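Local coordinates for superantigen-like protein SSL8 (Staphylococcus aureus, PDB 3R2T) that is of uncharacterised function but belongs to the staphylococcal/streptococcal toxin family, as a superantigen-like protein built from an OB-fold and a beta-grasp domain, at residues E184-I189 / G207-N212. Sequence-based numbering, arbitrary orientation.
Sequences ELDFKI and GRIVIN
L185 and I189 of helix 182-197 meet I211 and I209 of strand 207-213 in the beta-grasp domain, where a helix packs on one face of a mixed five-stranded sheet. The pairing illustrates how alternate strand residues serve a helix: I209 and I211 point to it, while V210 between them does not. The two segment axes stay 10.5 Å apart at their closest, a separation bridged by branched aliphatic side chains, and their directions differ by 132°.

The apolar part consists of methyl contacts. I189 and I209 lie alongside each other, running in opposite directions, I189 CD1 resting on I209 CG2 at 3.8 Å while I189 CG2 meets I209 CD1 at the same distance, so each residue offers both branches. I244 of the neighbouring strand 241-248 touches both isoleucines, widening this buried layer.

One polar side chain, D186, is buried beside these methyls. With CG anti to the backbone N (chi1 173°), it swings its carboxylate nearer the sheet, and OD2 comes within 4.1 Å of I209 CD1, a van der Waals approach. Both oxygens have partners outside the contact: OD1 hydrogen-bonds to Y67 OH, and R190 NE forms a salt bridge with OD2, balancing the charge one turn along the helix.

Toward the start of the helix, the side chains of L185 and I211 meet at their ends, CD1 to CD1, 3.7 Å apart.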
loop_
_atom_site.group_PDB
_atom_site.type_symbol
_atom_site.label_atom_id
_atom_site.label_comp_id
_atom_site.label_asym_id
_atom_site.label_seq_id
_atom_site.Cartn_x
_atom_site.Cartn_y
_atom_site.Cartn_z
ATOM N N GLU A 184 -6.261 16.537 -5.694
ATOM C CA GLU A 184 -7.467 17.248 -5.211
ATOM C C GLU A 184 -8.374 17.695 -6.368
ATOM O O GLU A 184 -9.583 17.508 -6.312
ATOM C CB GLU A 184 -7.103 18.420 -4.262
ATOM C CG GLU A 184 -8.282 19.314 -3.898
ATOM C CD GLU A 184 -8.022 20.294 -2.744
ATOM O OE1 GLU A 184 -6.885 20.368 -2.195
ATOM O OE2 GLU A 184 -8.992 21.000 -2.382
ATOM N N LEU A 185 -7.780 18.261 -7.415
ATOM C CA LEU A 185 -8.560 18.707 -8.576
ATOM C C LEU A 185 -9.244 17.520 -9.229
ATOM O O LEU A 185 -10.418 17.567 -9.510
ATOM C CB LEU A 185 -7.666 19.391 -9.592
ATOM C CG LEU A 185 -7.037 20.700 -9.144
ATOM C CD1 LEU A 185 -6.179 21.278 -10.258
ATOM C CD2 LEU A 185 -8.100 21.698 -8.740
ATOM N N ASP A 186 -8.484 16.452 -9.455
ATOM C CA ASP A 186 -9.000 15.223 -10.054
ATOM C C ASP A 186 -10.199 14.653 -9.313
ATOM O O ASP A 186 -11.203 14.298 -9.926
ATOM C CB ASP A 186 -7.908 14.161 -10.042
ATOM C CG ASP A 186 -8.419 12.773 -10.498
ATOM O OD1 ASP A 186 -8.371 11.838 -9.674
ATOM O OD2 ASP A 186 -8.894 12.623 -11.647
ATOM N N PHE A 187 -10.076 14.555 -7.985
ATOM C CA PHE A 187 -11.108 13.981 -7.150
ATOM C C PHE A 187 -12.358 14.855 -7.097
ATOM O O PHE A 187 -13.491 14.351 -7.235
ATOM C CB PHE A 187 -10.596 13.744 -5.717
ATOM C CG PHE A 187 -11.553 12.929 -4.859
ATOM C CD1 PHE A 187 -12.584 13.544 -4.164
ATOM C CD2 PHE A 187 -11.428 11.546 -4.786
ATOM C CE1 PHE A 187 -13.467 12.803 -3.410
ATOM C CE2 PHE A 187 -12.308 10.789 -4.035
ATOM C CZ PHE A 187 -13.330 11.409 -3.339
ATOM N N LYS A 188 -12.163 16.155 -6.894
ATOM C CA LYS A 188 -13.301 17.087 -6.806
ATOM C C LYS A 188 -14.017 17.212 -8.137
ATOM O O LYS A 188 -15.235 17.337 -8.192
ATOM C CB LYS A 188 -12.837 18.479 -6.341
ATOM C CG LYS A 188 -12.564 18.633 -4.828
ATOM C CD LYS A 188 -11.982 20.032 -4.560
ATOM C CE LYS A 188 -12.220 20.499 -3.118
ATOM N NZ LYS A 188 -11.758 19.565 -2.073
ATOM N N ILE A 189 -13.262 17.209 -9.226
ATOM C CA ILE A 189 -13.908 17.315 -10.502
ATOM C C ILE A 189 -14.734 16.045 -10.725
ATOM O O ILE A 189 -15.906 16.140 -11.005
ATOM C CB ILE A 189 -12.945 17.606 -11.620
ATOM C CG1 ILE A 189 -12.407 19.019 -11.468
ATOM C CG2 ILE A 189 -13.651 17.507 -12.957
ATOM C CD1 ILE A 189 -11.215 19.337 -12.405
ATOM N N GLY A 207 -13.792 9.422 -21.161
ATOM C CA GLY A 207 -13.589 10.844 -21.350
ATOM C C GLY A 207 -12.286 11.337 -20.752
ATOM O O GLY A 207 -11.371 10.558 -20.472
ATOM N N ARG A 208 -12.204 12.641 -20.558
ATOM C CA ARG A 208 -11.007 13.252 -20.005
ATOM C C ARG A 208 -11.272 14.595 -19.366
ATOM O O ARG A 208 -12.273 15.249 -19.657
ATOM C CB ARG A 208 -9.972 13.485 -21.108
ATOM C CG ARG A 208 -10.480 14.377 -22.241
ATOM C CD ARG A 208 -9.346 14.804 -23.186
ATOM N NE ARG A 208 -9.831 15.545 -24.354
ATOM C CZ ARG A 208 -9.052 16.205 -25.218
ATOM N NH1 ARG A 208 -7.728 16.272 -25.040
ATOM N NH2 ARG A 208 -9.603 16.827 -26.257
ATOM N N ILE A 209 -10.333 14.992 -18.508
ATOM C CA ILE A 209 -10.346 16.276 -17.855
ATOM C C ILE A 209 -9.080 16.928 -18.350
ATOM O O ILE A 209 -8.017 16.304 -18.304
ATOM C CB ILE A 209 -10.235 16.167 -16.321
ATOM C CG1 ILE A 209 -11.321 15.268 -15.742
ATOM C CG2 ILE A 209 -10.240 17.582 -15.658
ATOM C CD1 ILE A 209 -11.087 14.954 -14.267
ATOM N N VAL A 210 -9.186 18.169 -18.824
ATOM C CA VAL A 210 -8.028 18.911 -19.302
ATOM C C VAL A 210 -7.932 20.220 -18.537
ATOM O O VAL A 210 -8.864 21.033 -18.560
ATOM C CB VAL A 210 -8.132 19.245 -20.799
ATOM C CG1 VAL A 210 -6.954 20.136 -21.248
ATOM C CG2 VAL A 210 -8.172 17.993 -21.612
ATOM N N ILE A 211 -6.804 20.426 -17.867
ATOM C CA ILE A 211 -6.564 21.650 -17.113
ATOM C C ILE A 211 -5.638 22.504 -17.975
ATOM O O ILE A 211 -4.512 22.108 -18.257
ATOM C CB ILE A 211 -5.930 21.340 -15.744
ATOM C CG1 ILE A 211 -6.875 20.446 -14.916
ATOM C CG2 ILE A 211 -5.608 22.633 -14.972
ATOM C CD1 ILE A 211 -6.230 19.809 -13.683
ATOM N N ASN A 212 -6.120 23.655 -18.424
ATOM C CA ASN A 212 -5.325 24.540 -19.262
ATOM C C ASN A 212 -4.718 25.659 -18.428
ATOM O O ASN A 212 -5.429 26.292 -17.662
ATOM C CB ASN A 212 -6.198 25.109 -20.394
ATOM C CG ASN A 212 -6.563 24.062 -21.428
ATOM O OD1 ASN A 212 -5.685 23.437 -22.013
ATOM N ND2 ASN A 212 -7.859 23.884 -21.678
#